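Local atomic coordinates of anabena Tic22 (Anabaena sp., PDB entry 4EV1), a protein that belongs to the Tic22-like family and probably acts as a chaperone in protein transport, perhaps at thylakoids. Residues A[1-10]-A[196-207]. Sequence-based numbering, arbitrary orientation.
Sequences MLSEQQIKEK and LQDKNDTWLNQV
Leu2, just before helix 4-11, and Ile7 and Lys10 within it pack this N-terminal segment of the Tic22 fold against the end of helix 189-198 and the 3-10 turn 202-206 that leads into strand 207-210.

The apolar part centres on Leu2, a buried branched side chain suited to a niche between two pieces of chain. Its CD1 lies 3.6 Å from CD2 of Leu196, the two side chains crossing at a slant, and 4.2 Å from CB of Leu204. Ile7, one turn along from the N-cap Ser3, brings its CD1 to 3.8 Å from CG of Gln197, nearly at right angles to that chain. The amide NE2 of Gln197 is hydrogen-bonded to the hydroxyl of Tyr89 in helix 85-94, a residue that Ile7 also touches.

A capping box starts the helix: Ser3 OG accepts from Gln6 N, while Gln6 OE1 takes Ser3 N on a lone pair in its amide plane, at 2.7 Å. The box thus satisfies the N-H of Gln6 in the first turn and that of the N-cap Ser3 itself, and Leu2 is left directed inward just ahead of the cap.

Polar bonds tie down both ends. The terminal Met1 N donates to Asn200 OD1 at 2.6 Å, tilted 20° from the carbonyl plane; an asparagine suits this loop position because its short side chain brings a carbonyl oxygen to the chain's amino group. At the other end the long Lys10 chain runs extended until its last torsion bends (chi4 -58°), which turns the ammonium into the backbone carbonyls. Lys10 NZ donates to Val207 O at 2.7 Å, in the plane of that carbonyl, and to Asn205 O at 2.9 Å, from well above the plane of the Asn205 carbonyl.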
loop_
_atom_site.group_PDB
_atom_site.type_symbol
_atom_site.label_atom_id
_atom_site.label_comp_id
_atom_site.label_asym_id
_atom_site.label_seq_id
_atom_site.Cartn_x
_atom_site.Cartn_y
_atom_site.Cartn_z
ATOM N N MET A 1 20.008 1.739 12.153
ATOM C CA MET A 1 18.963 1.544 11.116
ATOM C C MET A 1 17.642 1.244 11.825
ATOM O O MET A 1 17.623 0.984 13.040
ATOM C CB MET A 1 19.334 0.381 10.190
ATOM C CG MET A 1 19.181 -1.005 10.858
ATOM S SD MET A 1 19.751 -2.437 9.893
ATOM C CE MET A 1 21.436 -2.539 10.474
ATOM N N LEU A 2 16.548 1.261 11.057
ATOM C CA LEU A 2 15.246 0.872 11.574
ATOM C C LEU A 2 15.194 -0.644 11.726
ATOM O O LEU A 2 15.625 -1.388 10.837
ATOM C CB LEU A 2 14.111 1.371 10.662
ATOM C CG LEU A 2 14.024 2.884 10.473
ATOM C CD1 LEU A 2 13.032 3.260 9.380
ATOM C CD2 LEU A 2 13.650 3.560 11.785
ATOM N N SER A 3 14.660 -1.098 12.852
ATOM C CA SER A 3 14.477 -2.517 13.098
ATOM C C SER A 3 13.326 -3.043 12.241
ATOM O O SER A 3 12.546 -2.245 11.713
ATOM C CB SER A 3 14.159 -2.758 14.565
ATOM O OG SER A 3 12.840 -2.347 14.889
ATOM N N GLU A 4 13.246 -4.364 12.092
ATOM C CA GLU A 4 12.084 -5.018 11.480
ATOM C C GLU A 4 10.758 -4.693 12.205
ATOM O O GLU A 4 9.710 -4.566 11.556
ATOM C CB GLU A 4 12.280 -6.542 11.412
ATOM C CG GLU A 4 13.168 -7.029 10.234
ATOM C CD GLU A 4 12.507 -6.852 8.837
ATOM O OE1 GLU A 4 12.036 -7.864 8.267
ATOM O OE2 GLU A 4 12.468 -5.714 8.302
ATOM N N GLN A 5 10.794 -4.559 13.535
ATOM C CA GLN A 5 9.598 -4.165 14.256
ATOM C C GLN A 5 9.233 -2.700 13.983
ATOM O O GLN A 5 8.055 -2.372 13.831
ATOM C CB GLN A 5 9.711 -4.425 15.764
ATOM C CG GLN A 5 8.435 -4.047 16.538
ATOM C CD GLN A 5 7.188 -4.829 16.092
ATOM O OE1 GLN A 5 7.269 -6.007 15.675
ATOM N NE2 GLN A 5 6.022 -4.171 16.172
ATOM N N GLN A 6 10.225 -1.828 13.904
ATOM C CA GLN A 6 9.956 -0.436 13.560
ATOM C C GLN A 6 9.373 -0.281 12.155
ATOM O O GLN A 6 8.477 0.525 11.960
ATOM C CB GLN A 6 11.220 0.409 13.676
ATOM C CG GLN A 6 11.632 0.626 15.130
ATOM C CD GLN A 6 13.008 1.278 15.257
ATOM O OE1 GLN A 6 13.968 0.866 14.608
ATOM N NE2 GLN A 6 13.097 2.299 16.101
ATOM N N ILE A 7 9.930 -1.002 11.180
ATOM C CA ILE A 7 9.444 -0.983 9.807
ATOM C C ILE A 7 7.997 -1.512 9.769
ATOM O O ILE A 7 7.137 -0.885 9.157
ATOM C CB ILE A 7 10.365 -1.794 8.853
ATOM C CG1 ILE A 7 11.731 -1.113 8.742
ATOM C CG2 ILE A 7 9.768 -1.926 7.497
ATOM C CD1 ILE A 7 12.689 -1.775 7.746
ATOM N N LYS A 8 7.723 -2.614 10.476
ATOM C CA LYS A 8 6.355 -3.150 10.531
ATOM C C LYS A 8 5.372 -2.103 11.068
ATOM O O LYS A 8 4.305 -1.927 10.503
ATOM C CB LYS A 8 6.275 -4.470 11.334
ATOM C CG LYS A 8 4.863 -4.810 11.851
ATOM C CD LYS A 8 4.776 -6.183 12.435
ATOM C CE LYS A 8 3.329 -6.652 12.678
ATOM N NZ LYS A 8 2.518 -5.707 13.513
ATOM N N GLU A 9 5.742 -1.383 12.125
ATOM C CA GLU A 9 4.817 -0.426 12.730
ATOM C C GLU A 9 4.534 0.774 11.829
ATOM O O GLU A 9 3.459 1.346 11.914
ATOM C CB GLU A 9 5.353 0.092 14.060
ATOM C CG GLU A 9 5.330 -0.928 15.160
ATOM C CD GLU A 9 6.076 -0.450 16.412
ATOM O OE1 GLU A 9 6.273 0.789 16.566
ATOM O OE2 GLU A 9 6.456 -1.316 17.235
ATOM N N LYS A 10 5.502 1.151 10.988
ATOM C CA LYS A 10 5.307 2.216 10.002
ATOM C C LYS A 10 4.351 1.723 8.919
ATOM O O LYS A 10 3.395 2.404 8.572
ATOM C CB LYS A 10 6.638 2.671 9.383
ATOM C CG LYS A 10 7.544 3.502 10.347
ATOM C CD LYS A 10 8.697 4.095 9.612
ATOM C CE LYS A 10 9.624 4.853 10.533
ATOM N NZ LYS A 10 8.888 5.914 11.235
ATOM N N LEU A 196 14.193 2.114 3.792
ATOM C CA LEU A 196 14.041 1.919 5.250
ATOM C C LEU A 196 14.823 0.666 5.734
ATOM O O LEU A 196 15.281 0.621 6.871
ATOM C CB LEU A 196 12.576 1.791 5.655
ATOM C CG LEU A 196 11.620 2.936 5.298
ATOM C CD1 LEU A 196 10.201 2.528 5.604
ATOM C CD2 LEU A 196 11.985 4.171 6.040
ATOM N N GLN A 197 14.959 -0.333 4.873
ATOM C CA GLN A 197 15.719 -1.548 5.208
ATOM C C GLN A 197 17.253 -1.306 5.133
ATOM O O GLN A 197 18.009 -1.937 5.871
ATOM C CB GLN A 197 15.330 -2.699 4.270
ATOM C CG GLN A 197 13.898 -3.225 4.453
ATOM C CD GLN A 197 13.479 -4.263 3.411
ATOM O OE1 GLN A 197 13.857 -4.196 2.248
ATOM N NE2 GLN A 197 12.659 -5.216 3.832
ATOM N N ASP A 198 17.697 -0.397 4.242
ATOM C CA ASP A 198 19.127 -0.275 3.859
ATOM C C ASP A 198 19.911 0.904 4.450
ATOM O O ASP A 198 21.139 0.942 4.339
ATOM C CB ASP A 198 19.274 -0.247 2.324
ATOM C CG ASP A 198 18.804 -1.536 1.668
ATOM O OD1 ASP A 198 18.610 -2.533 2.399
ATOM O OD2 ASP A 198 18.614 -1.558 0.428
ATOM N N LYS A 199 19.232 1.877 5.054
ATOM C CA LYS A 199 19.933 3.073 5.544
ATOM C C LYS A 199 19.979 3.199 7.079
ATOM O O LYS A 199 19.074 2.727 7.773
ATOM C CB LYS A 199 19.342 4.329 4.902
ATOM C CG LYS A 199 19.540 4.370 3.408
ATOM C CD LYS A 199 19.992 5.746 2.936
ATOM C CE LYS A 199 20.377 5.760 1.448
ATOM N NZ LYS A 199 19.870 7.015 0.796
ATOM N N ASN A 200 21.054 3.812 7.594
ATOM C CA ASN A 200 21.194 4.133 9.034
ATOM C C ASN A 200 20.725 5.570 9.366
ATOM O O ASN A 200 20.514 5.919 10.539
ATOM C CB ASN A 200 22.656 3.951 9.513
ATOM C CG ASN A 200 22.959 2.533 10.040
ATOM O OD1 ASN A 200 22.089 1.838 10.559
ATOM N ND2 ASN A 200 24.226 2.119 9.925
ATOM N N ASP A 201 20.578 6.390 8.333
ATOM C CA ASP A 201 20.173 7.803 8.469
ATOM C C ASP A 201 19.013 7.930 9.470
ATOM O O ASP A 201 17.910 7.420 9.250
ATOM C CB ASP A 201 19.823 8.385 7.088
ATOM C CG ASP A 201 20.886 8.054 6.008
ATOM O OD1 ASP A 201 21.857 7.345 6.324
ATOM O OD2 ASP A 201 20.771 8.479 4.844
ATOM N N THR A 202 19.291 8.591 10.585
ATOM C CA THR A 202 18.392 8.619 11.744
ATOM C C THR A 202 17.049 9.349 11.479
ATOM O O THR A 202 16.009 9.019 12.075
ATOM C CB THR A 202 19.110 9.272 12.959
ATOM O OG1 THR A 202 18.303 9.137 14.133
ATOM C CG2 THR A 202 19.357 10.733 12.713
ATOM N N TRP A 203 17.062 10.316 10.567
ATOM C CA TRP A 203 15.850 11.075 10.287
ATOM C C TRP A 203 14.718 10.196 9.738
ATOM O O TRP A 203 13.585 10.598 9.813
ATOM C CB TRP A 203 16.101 12.254 9.343
ATOM C CG TRP A 203 16.320 11.863 7.919
ATOM C CD1 TRP A 203 17.471 11.389 7.377
ATOM C CD2 TRP A 203 15.352 11.887 6.855
ATOM N NE1 TRP A 203 17.297 11.143 6.036
ATOM C CE2 TRP A 203 16.003 11.429 5.694
ATOM C CE3 TRP A 203 14.009 12.277 6.768
ATOM C CZ2 TRP A 203 15.362 11.332 4.465
ATOM C CZ3 TRP A 203 13.357 12.166 5.539
ATOM C CH2 TRP A 203 14.037 11.698 4.406
ATOM N N LEU A 204 15.036 9.006 9.211
ATOM C CA LEU A 204 13.997 8.090 8.658
ATOM C C LEU A 204 12.990 7.598 9.694
ATOM O O LEU A 204 11.878 7.166 9.335
ATOM C CB LEU A 204 14.643 6.913 7.933
ATOM C CG LEU A 204 15.514 7.307 6.741
ATOM C CD1 LEU A 204 16.303 6.114 6.218
ATOM C CD2 LEU A 204 14.664 7.915 5.630
ATOM N N ASN A 205 13.367 7.681 10.971
ATOM C CA ASN A 205 12.420 7.566 12.080
ATOM C C ASN A 205 11.204 8.492 11.951
ATOM O O ASN A 205 10.145 8.195 12.494
ATOM C CB ASN A 205 13.106 7.923 13.400
ATOM C CG ASN A 205 14.024 6.840 13.885
ATOM O OD1 ASN A 205 15.170 7.112 14.275
ATOM N ND2 ASN A 205 13.540 5.602 13.868
ATOM N N GLN A 206 11.378 9.630 11.280
ATOM C CA GLN A 206 10.273 10.581 11.097
ATOM C C GLN A 206 9.281 10.175 9.994
ATOM O O GLN A 206 8.202 10.766 9.900
ATOM C CB GLN A 206 10.800 11.967 10.722
ATOM C CG GLN A 206 11.703 12.596 11.767
ATOM C CD GLN A 206 12.443 13.779 11.196
ATOM O OE1 GLN A 206 11.842 14.660 10.563
ATOM N NE2 GLN A 206 13.755 13.803 11.404
ATOM N N VAL A 207 9.542 9.371 9.134
ATOM C CA VAL A 207 8.759 8.949 7.989
ATOM C C VAL A 207 7.535 8.207 8.482
ATOM O O VAL A 207 7.628 7.342 9.364
ATOM C CB VAL A 207 9.565 8.049 7.035
ATOM C CG1 VAL A 207 8.676 7.530 5.915
ATOM C CG2 VAL A 207 10.759 8.804 6.471
#